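Local coordinates for protein Old Yellow Enzyme (Pichia, PDB 6AGZ) that probably reduces enone compounds asymmetrically, as an FMN-containing flavoprotein oxidoreductase of the old yellow enzyme family built on a TIM barrel, at residues L50-Q55 and D377-W382; W304-W309 and N333-T338. All coordinates share one frame; numbering follows the deposited sequence.

Contact 1: L50-Q55 and D377-W382; sequences LSYYSQ and DGYLTW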
ATOM      1  N   LEU A  50      35.657   9.799 -16.425  1.00 17.52           N
ATOM      2  CA  LEU A  50      35.555   9.102 -17.702  1.00 18.39           C
ATOM      3  C   LEU A  50      36.160   7.706 -17.614  1.00 18.81           C
ATOM      4  O   LEU A  50      35.548   6.724 -18.052  1.00 17.80           O
ATOM      5  CB  LEU A  50      36.229   9.922 -18.803  1.00 19.29           C
ATOM      6  CG  LEU A  50      36.114   9.387 -20.231  1.00 21.58           C
ATOM      7  CD1 LEU A  50      34.760   8.751 -20.465  1.00 22.33           C
ATOM      8  CD2 LEU A  50      36.354  10.496 -21.239  1.00 22.84           C
ATOM      9  N   SER A  51      37.366   7.595 -17.050  1.00 19.43           N
ATOM     10  CA  SER A  51      37.946   6.274 -16.833  1.00 18.74           C
ATOM     11  C   SER A  51      37.111   5.466 -15.846  1.00 17.66           C
ATOM     12  O   SER A  51      36.953   4.246 -15.999  1.00 18.49           O
ATOM     13  CB  SER A  51      39.385   6.412 -16.336  1.00 18.86           C
ATOM     14  OG  SER A  51      39.922   5.152 -15.972  1.00 18.56           O
ATOM     15  N   TYR A  52      36.553   6.142 -14.842  1.00 16.95           N
ATOM     16  CA  TYR A  52      35.766   5.484 -13.804  1.00 16.35           C
ATOM     17  C   TYR A  52      34.561   4.761 -14.395  1.00 14.56           C
ATOM     18  O   TYR A  52      34.330   3.580 -14.112  1.00 13.97           O
ATOM     19  CB  TYR A  52      35.340   6.530 -12.772  1.00 18.09           C
ATOM     20  CG  TYR A  52      34.377   6.074 -11.699  1.00 18.73           C
ATOM     21  CD1 TYR A  52      34.831   5.422 -10.560  1.00 18.51           C
ATOM     22  CD2 TYR A  52      33.019   6.343 -11.803  1.00 18.53           C
ATOM     23  CE1 TYR A  52      33.953   5.024  -9.568  1.00 17.29           C
ATOM     24  CE2 TYR A  52      32.135   5.950 -10.817  1.00 17.53           C
ATOM     25  CZ  TYR A  52      32.608   5.292  -9.701  1.00 17.27           C
ATOM     26  OH  TYR A  52      31.730   4.900  -8.717  1.00 17.33           O
ATOM     27  N   TYR A  53      33.783   5.454 -15.229  1.00 12.19           N
ATOM     28  CA  TYR A  53      32.649   4.810 -15.881  1.00 18.75           C
ATOM     29  C   TYR A  53      33.086   3.896 -17.019  1.00 18.08           C
ATOM     30  O   TYR A  53      32.380   2.933 -17.340  1.00 18.07           O
ATOM     31  CB  TYR A  53      31.670   5.862 -16.400  1.00 19.84           C
ATOM     32  CG  TYR A  53      30.916   6.586 -15.308  1.00 20.07           C
ATOM     33  CD1 TYR A  53      29.824   5.997 -14.685  1.00 18.94           C
ATOM     34  CD2 TYR A  53      31.293   7.859 -14.901  1.00 20.82           C
ATOM     35  CE1 TYR A  53      29.131   6.653 -13.684  1.00 19.17           C
ATOM     36  CE2 TYR A  53      30.607   8.524 -13.903  1.00 21.07           C
ATOM     37  CZ  TYR A  53      29.527   7.917 -13.299  1.00 19.56           C
ATOM     38  OH  TYR A  53      28.840   8.576 -12.304  1.00 18.46           O
ATOM     39  N   SER A  54      34.236   4.180 -17.636  1.00 17.46           N
ATOM     40  CA  SER A  54      34.719   3.352 -18.738  1.00 16.39           C
ATOM     41  C   SER A  54      35.045   1.942 -18.263  1.00 17.01           C
ATOM     42  O   SER A  54      34.671   0.956 -18.909  1.00 17.75           O
ATOM     43  CB  SER A  54      35.944   4.001 -19.381  1.00 16.54           C
ATOM     44  OG  SER A  54      36.501   3.163 -20.380  1.00 15.95           O
ATOM     45  N   GLN A  55      35.750   1.828 -17.133  1.00 16.49           N
ATOM     46  CA  GLN A  55      36.100   0.509 -16.614  1.00 17.79           C
ATOM     47  C   GLN A  55      34.862  -0.297 -16.246  1.00 18.15           C
ATOM     48  O   GLN A  55      34.863  -1.528 -16.367  1.00 17.75           O
ATOM     49  CB  GLN A  55      37.019   0.646 -15.402  1.00 17.31           C
ATOM     50  CG  GLN A  55      38.339   1.337 -15.696  1.00 17.45           C
ATOM     51  CD  GLN A  55      39.191   1.504 -14.456  1.00 19.01           C
ATOM     52  OE1 GLN A  55      39.233   0.624 -13.596  1.00 19.59           O
ATOM     53  NE2 GLN A  55      39.871   2.640 -14.353  1.00 19.44           N
ATOM     54  N   ASP A 377      42.324   8.896  -5.239  1.00 17.22           N
ATOM     55  CA  ASP A 377      42.559   7.925  -4.179  1.00 19.63           C
ATOM     56  C   ASP A 377      41.244   7.294  -3.740  1.00 18.67           C
ATOM     57  O   ASP A 377      40.292   7.994  -3.383  1.00 18.91           O
ATOM     58  CB  ASP A 377      43.253   8.597  -2.995  1.00 23.23           C
ATOM     59  CG  ASP A 377      43.664   7.608  -1.923  1.00 25.57           C
ATOM     60  OD1 ASP A 377      43.815   6.411  -2.243  1.00 26.68           O
ATOM     61  OD2 ASP A 377      43.836   8.029  -0.760  1.00 27.47           O
ATOM     62  N   GLY A 378      41.196   5.963  -3.767  1.00 17.90           N
ATOM     63  CA  GLY A 378      39.957   5.258  -3.511  1.00 15.42           C
ATOM     64  C   GLY A 378      38.907   5.427  -4.582  1.00 16.15           C
ATOM     65  O   GLY A 378      37.756   5.028  -4.375  1.00 16.43           O
ATOM     66  N   TYR A 379      39.269   6.013  -5.722  1.00 17.12           N
ATOM     67  CA  TYR A 379      38.365   6.227  -6.844  1.00 17.31           C
ATOM     68  C   TYR A 379      38.825   5.496  -8.094  1.00 17.36           C
ATOM     69  O   TYR A 379      38.034   4.777  -8.716  1.00 16.12           O
ATOM     70  CB  TYR A 379      38.235   7.735  -7.121  1.00 16.30           C
ATOM     71  CG  TYR A 379      37.171   8.103  -8.130  1.00 17.10           C
ATOM     72  CD1 TYR A 379      35.830   8.149  -7.769  1.00 17.16           C
ATOM     73  CD2 TYR A 379      37.509   8.425  -9.437  1.00 17.35           C
ATOM     74  CE1 TYR A 379      34.855   8.491  -8.686  1.00 17.21           C
ATOM     75  CE2 TYR A 379      36.540   8.771 -10.360  1.00 17.57           C
ATOM     76  CZ  TYR A 379      35.216   8.801  -9.979  1.00 18.44           C
ATOM     77  OH  TYR A 379      34.248   9.143 -10.895  1.00 18.07           O
ATOM     78  N   LEU A 380      40.092   5.660  -8.479  1.00 16.97           N
ATOM     79  CA  LEU A 380      40.676   4.945  -9.608  1.00 17.09           C
ATOM     80  C   LEU A 380      41.791   4.000  -9.180  1.00 17.07           C
ATOM     81  O   LEU A 380      42.443   3.399 -10.041  1.00 16.00           O
ATOM     82  CB  LEU A 380      41.208   5.933 -10.650  1.00 17.03           C
ATOM     83  CG  LEU A 380      40.179   6.752 -11.429  1.00 18.29           C
ATOM     84  CD1 LEU A 380      40.876   7.712 -12.379  1.00 18.51           C
ATOM     85  CD2 LEU A 380      39.233   5.836 -12.187  1.00 18.21           C
ATOM     86  N   THR A 381      42.027   3.854  -7.876  1.00 17.36           N
ATOM     87  CA  THR A 381      43.110   3.015  -7.380  1.00 18.03           C
ATOM     88  C   THR A 381      42.751   1.537  -7.334  1.00 18.92           C
ATOM     89  O   THR A 381      43.633   0.712  -7.073  1.00 19.15           O
ATOM     90  CB  THR A 381      43.533   3.473  -5.980  1.00 17.25           C
ATOM     91  OG1 THR A 381      42.366   3.729  -5.187  1.00 14.46           O
ATOM     92  CG2 THR A 381      44.371   4.737  -6.063  1.00 14.89           C
ATOM     93  N   TRP A 382      41.493   1.181  -7.579  1.00 19.21           N
ATOM     94  CA  TRP A 382      41.073  -0.209  -7.498  1.00 19.30           C
ATOM     95  C   TRP A 382      41.551  -0.985  -8.717  1.00 20.02           C
ATOM     96  O   TRP A 382      41.445  -0.517  -9.854  1.00 21.19           O
ATOM     97  CB  TRP A 382      39.552  -0.303  -7.387  1.00 17.62           C
ATOM     98  CG  TRP A 382      38.989   0.548  -6.298  1.00 17.29           C
ATOM     99  CD1 TRP A 382      38.300   1.716  -6.445  1.00 17.48           C
ATOM    100  CD2 TRP A 382      39.077   0.308  -4.889  1.00 18.07           C
ATOM    101  NE1 TRP A 382      37.947   2.215  -5.215  1.00 17.55           N
ATOM    102  CE2 TRP A 382      38.413   1.369  -4.243  1.00 17.74           C
ATOM    103  CE3 TRP A 382      39.649  -0.704  -4.111  1.00 19.04           C
ATOM    104  CZ2 TRP A 382      38.305   1.448  -2.856  1.00 19.17           C
ATOM    105  CZ3 TRP A 382      39.541  -0.623  -2.734  1.00 20.61           C
ATOM    106  CH2 TRP A 382      38.875   0.445  -2.120  1.00 20.40           C
TER
HETATM  107  O   HOH W   1      39.901   1.234 -10.915  1.00 26.09           O
HETATM  108  O   HOH W   2      41.958   3.029 -12.403  1.00 32.37           O

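Contact 2: W304-W309 and N333-T338; sequences WMLQIW and NADDRT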
ATOM      1  N   TRP A 304       4.521  -4.969  -1.863  1.00 19.55           N
ATOM      2  CA  TRP A 304       3.351  -4.207  -2.287  1.00 17.12           C
ATOM      3  C   TRP A 304       3.678  -3.301  -3.466  1.00 16.68           C
ATOM      4  O   TRP A 304       2.860  -3.143  -4.380  1.00 17.00           O
ATOM      5  CB  TRP A 304       2.801  -3.389  -1.119  1.00 16.86           C
ATOM      6  CG  TRP A 304       3.794  -2.436  -0.524  1.00 17.14           C
ATOM      7  CD1 TRP A 304       4.680  -2.699   0.478  1.00 18.36           C
ATOM      8  CD2 TRP A 304       3.998  -1.066  -0.892  1.00 15.90           C
ATOM      9  NE1 TRP A 304       5.426  -1.580   0.757  1.00 17.81           N
ATOM     10  CE2 TRP A 304       5.026  -0.563  -0.069  1.00 17.39           C
ATOM     11  CE3 TRP A 304       3.412  -0.216  -1.835  1.00 15.21           C
ATOM     12  CZ2 TRP A 304       5.481   0.752  -0.161  1.00 17.68           C
ATOM     13  CZ3 TRP A 304       3.866   1.089  -1.925  1.00 16.34           C
ATOM     14  CH2 TRP A 304       4.890   1.560  -1.093  1.00 16.93           C
ATOM     15  N   MET A 305       4.874  -2.706  -3.467  1.00 15.89           N
ATOM     16  CA  MET A 305       5.283  -1.887  -4.603  1.00 15.49           C
ATOM     17  C   MET A 305       5.198  -2.683  -5.897  1.00 17.23           C
ATOM     18  O   MET A 305       4.590  -2.238  -6.879  1.00 16.30           O
ATOM     19  CB  MET A 305       6.701  -1.352  -4.385  1.00 15.02           C
ATOM     20  CG  MET A 305       6.880  -0.604  -3.073  1.00 15.70           C
ATOM     21  SD  MET A 305       8.487   0.199  -2.900  1.00 15.96           S
ATOM     22  CE  MET A 305       8.270   1.617  -3.971  1.00 16.61           C
ATOM     23  N   LEU A 306       5.760  -3.894  -5.897  1.00 18.01           N
ATOM     24  CA  LEU A 306       5.727  -4.725  -7.093  1.00 18.21           C
ATOM     25  C   LEU A 306       4.311  -5.155  -7.449  1.00 19.05           C
ATOM     26  O   LEU A 306       4.063  -5.535  -8.598  1.00 19.52           O
ATOM     27  CB  LEU A 306       6.622  -5.954  -6.914  1.00 18.39           C
ATOM     28  CG  LEU A 306       8.151  -5.808  -6.874  1.00 19.89           C
ATOM     29  CD1 LEU A 306       8.787  -6.712  -7.921  1.00 20.88           C
ATOM     30  CD2 LEU A 306       8.631  -4.371  -7.055  1.00 18.01           C
ATOM     31  N   GLN A 307       3.378  -5.101  -6.492  1.00 18.86           N
ATOM     32  CA  GLN A 307       1.982  -5.367  -6.819  1.00 18.75           C
ATOM     33  C   GLN A 307       1.405  -4.288  -7.723  1.00 17.69           C
ATOM     34  O   GLN A 307       0.564  -4.583  -8.579  1.00 16.50           O
ATOM     35  CB  GLN A 307       1.141  -5.472  -5.545  1.00 19.78           C
ATOM     36  CG  GLN A 307       1.239  -6.799  -4.819  1.00 20.73           C
ATOM     37  CD  GLN A 307       0.128  -6.976  -3.799  1.00 19.85           C
ATOM     38  OE1 GLN A 307       0.379  -7.292  -2.636  1.00 18.96           O
ATOM     39  NE2 GLN A 307      -1.110  -6.772  -4.235  1.00 17.89           N
ATOM     40  N   ILE A 308       1.842  -3.041  -7.552  1.00 15.07           N
ATOM     41  CA  ILE A 308       1.220  -1.916  -8.240  1.00 14.66           C
ATOM     42  C   ILE A 308       1.917  -1.671  -9.570  1.00 16.03           C
ATOM     43  O   ILE A 308       1.279  -1.672 -10.629  1.00 16.09           O
ATOM     44  CB  ILE A 308       1.244  -0.653  -7.362  1.00 13.02           C
ATOM     45  CG1 ILE A 308       0.617  -0.946  -5.998  1.00 11.71           C
ATOM     46  CG2 ILE A 308       0.505   0.478  -8.051  1.00 11.63           C
ATOM     47  CD1 ILE A 308       0.770   0.177  -4.998  1.00 13.97           C
ATOM     48  N   TRP A 309       3.229  -1.458  -9.524  1.00 15.60           N
ATOM     49  CA  TRP A 309       4.004  -1.198 -10.730  1.00 15.93           C
ATOM     50  C   TRP A 309       4.285  -2.512 -11.449  1.00 17.57           C
ATOM     51  O   TRP A 309       4.832  -3.448 -10.854  1.00 17.43           O
ATOM     52  CB  TRP A 309       5.301  -0.476 -10.379  1.00 15.42           C
ATOM     53  CG  TRP A 309       6.208  -0.301 -11.545  1.00 16.01           C
ATOM     54  CD1 TRP A 309       7.362  -0.980 -11.792  1.00 15.71           C
ATOM     55  CD2 TRP A 309       6.032   0.607 -12.640  1.00 16.05           C
ATOM     56  NE1 TRP A 309       7.922  -0.549 -12.968  1.00 16.26           N
ATOM     57  CE2 TRP A 309       7.126   0.423 -13.510  1.00 15.71           C
ATOM     58  CE3 TRP A 309       5.061   1.557 -12.967  1.00 15.19           C
ATOM     59  CZ2 TRP A 309       7.275   1.157 -14.684  1.00 15.58           C
ATOM     60  CZ3 TRP A 309       5.210   2.283 -14.135  1.00 13.58           C
ATOM     61  CH2 TRP A 309       6.309   2.080 -14.979  1.00 14.75           C
ATOM     62  N   ASN A 333      15.159 -13.830  -9.896  1.00 21.11           N
ATOM     63  CA  ASN A 333      14.481 -14.951 -10.535  1.00 22.31           C
ATOM     64  C   ASN A 333      12.982 -14.971 -10.268  1.00 22.40           C
ATOM     65  O   ASN A 333      12.276 -15.785 -10.874  1.00 22.17           O
ATOM     66  CB  ASN A 333      15.096 -16.280 -10.075  1.00 23.47           C
ATOM     67  CG  ASN A 333      16.439 -16.559 -10.722  1.00 25.25           C
ATOM     68  OD1 ASN A 333      16.784 -15.968 -11.747  1.00 25.81           O
ATOM     69  ND2 ASN A 333      17.201 -17.469 -10.132  1.00 25.40           N
ATOM     70  N   ALA A 334      12.484 -14.096  -9.391  1.00 22.86           N
ATOM     71  CA  ALA A 334      11.065 -14.118  -9.042  1.00 24.53           C
ATOM     72  C   ALA A 334      10.189 -13.833 -10.254  1.00 25.68           C
ATOM     73  O   ALA A 334       9.115 -14.429 -10.405  1.00 28.19           O
ATOM     74  CB  ALA A 334      10.781 -13.108  -7.929  1.00 23.81           C
ATOM     75  N   ASP A 335      10.623 -12.926 -11.124  1.00 25.40           N
ATOM     76  CA  ASP A 335       9.886 -12.618 -12.342  1.00 24.70           C
ATOM     77  C   ASP A 335      10.889 -12.285 -13.440  1.00 24.66           C
ATOM     78  O   ASP A 335      12.094 -12.521 -13.300  1.00 25.33           O
ATOM     79  CB  ASP A 335       8.870 -11.491 -12.104  1.00 22.96           C
ATOM     80  CG  ASP A 335       9.501 -10.225 -11.542  1.00 21.56           C
ATOM     81  OD1 ASP A 335      10.621  -9.857 -11.959  1.00 20.50           O
ATOM     82  OD2 ASP A 335       8.862  -9.585 -10.681  1.00 20.86           O
ATOM     83  N   ASP A 336      10.385 -11.734 -14.545  1.00 24.34           N
ATOM     84  CA  ASP A 336      11.194 -11.431 -15.717  1.00 24.39           C
ATOM     85  C   ASP A 336      11.355  -9.930 -15.942  1.00 20.92           C
ATOM     86  O   ASP A 336      11.666  -9.506 -17.060  1.00 22.09           O
ATOM     87  CB  ASP A 336      10.582 -12.092 -16.953  1.00 26.50           C
ATOM     88  CG  ASP A 336      11.608 -12.386 -18.028  1.00 28.63           C
ATOM     89  OD1 ASP A 336      12.748 -12.757 -17.679  1.00 29.35           O
ATOM     90  OD2 ASP A 336      11.271 -12.248 -19.223  1.00 29.22           O
ATOM     91  N   ARG A 337      11.157  -9.114 -14.901  1.00 17.39           N
ATOM     92  CA  ARG A 337      11.210  -7.663 -15.048  1.00 16.21           C
ATOM     93  C   ARG A 337      12.024  -6.991 -13.944  1.00 15.18           C
ATOM     94  O   ARG A 337      11.869  -5.788 -13.717  1.00 15.10           O
ATOM     95  CB  ARG A 337       9.795  -7.071 -15.094  1.00 15.40           C
ATOM     96  CG  ARG A 337       8.844  -7.536 -13.983  1.00 16.58           C
ATOM     97  CD  ARG A 337       9.021  -6.737 -12.694  1.00 18.33           C
ATOM     98  NE  ARG A 337       7.993  -7.030 -11.699  1.00 19.33           N
ATOM     99  CZ  ARG A 337       7.051  -6.170 -11.324  1.00 19.39           C
ATOM    100  NH1 ARG A 337       7.006  -4.956 -11.856  1.00 17.68           N
ATOM    101  NH2 ARG A 337       6.156  -6.519 -10.410  1.00 19.13           N
ATOM    102  N   THR A 338      12.895  -7.729 -13.262  1.00 15.52           N
ATOM    103  CA  THR A 338      13.594  -7.223 -12.089  1.00 16.01           C
ATOM    104  C   THR A 338      15.075  -7.031 -12.386  1.00 16.84           C
ATOM    105  O   THR A 338      15.756  -7.968 -12.818  1.00 19.27           O
ATOM    106  CB  THR A 338      13.421  -8.168 -10.898  1.00 15.84           C
ATOM    107  OG1 THR A 338      12.030  -8.270 -10.568  1.00 15.90           O
ATOM    108  CG2 THR A 338      14.185  -7.646  -9.690  1.00 15.13           C
TER

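Contact 1: L50-Q55 and D377-W382
Y52 and Y379 form an offset stack: the ring centroids lie 4.2 Å apart and the planes are 13° from parallel, while the side chains cross at about a right angle. The overlap is at the phenol end of Y379, whose OH lies over one face of the Y52 ring, 3.2 Å from Y52 CG. With CG anti to the backbone N (chi1 173°), Y52 offers that face to the loop. Flat rings suit both places because they stack face to face; the Y379 hydroxyl joins the overlap, while that of Y52 makes a weak hydrogen bond to R36.

Apolar packing continues with L380, whose CD2 branch lies 4.0 Å from Y52 CB. The same methyl also touches S51 OG and Q55 NE2.

Q55 NE2 donates to S51 OG one turn back, 3.0 Å away and almost in the amide plane, which fixes its rotation. A water can bridge Q55 OE1 and W382 O, though more acceptors surround it than it has protons.

The stack joins the late loop to helix 47-57, between the first two TIM-barrel strands, with the side chain of Y52 about 8 Å from FMN. L50 and Y53 pack on helix 87-102.

Contact 2: W304-W309 and N333-T338
R337 reaches L306 and W309 by folding back near its root: CG stands between the backbone N and the carbonyl carbon (chi1 49°), and a second bend at chi2 (83°) swings the guanidinium toward the end of helix 303-308. In this TIM barrel the helix leads into strand 313-316, and R337 directly precedes the last strand, 338-341, so the contact joins two successive entrances to the barrel wall.

Arginine suits the place because one flat group can serve several carbonyls. NH1 donates to W309 O at 2.8 Å, nearly straight at 167°; the oxygen lies in the guanidinium plane, although the nitrogen stands above the plane of that carbonyl. NH2 gives a bond of 2.9 Å to L306 O and a weak one to W309 O. NH1 also serves G311 O, just beyond the helix.

D335 holds the arginine at the guanidinium edge, with NE standing above the carboxylate plane. Its OD2 makes a salt bridge with R337 NE, 2.9 Å long, and its OD1 accepts from R337 N at 3.1 Å, closing an Asx turn, and from T338 OG1. A leucine in place of R337 would probably leave the carbonyls of L306 and W309 without these donors and the D335 carboxylate without its charged mate.

L306 lays an apolar methyl over one face, a branched aliphatic side chain fit to lie on a flat cation: its CD1 sits 3.6 Å from R337 NH2.

Overall arrangement
From the N terminus, the chain lays down the first barrel strand and then helix 47-57, which opens contact 1. It runs through the second to sixth barrel strands, ending with 281-285, before helix 303-308 begins contact 2. That contact closes a short loop of 23 residues holding strand 313-316 and most of helix 328-334, at the entry to strand 338-341. Contact 1 closes only later, when 377-382, in the long loop beyond helix 352-358, returns to the early helix across 321 intervening residues. Contact 2 is therefore nested inside contact 1. Their centres are 33 Å apart: one ties the late loop to the start of the barrel, the other links its last two strand entrances.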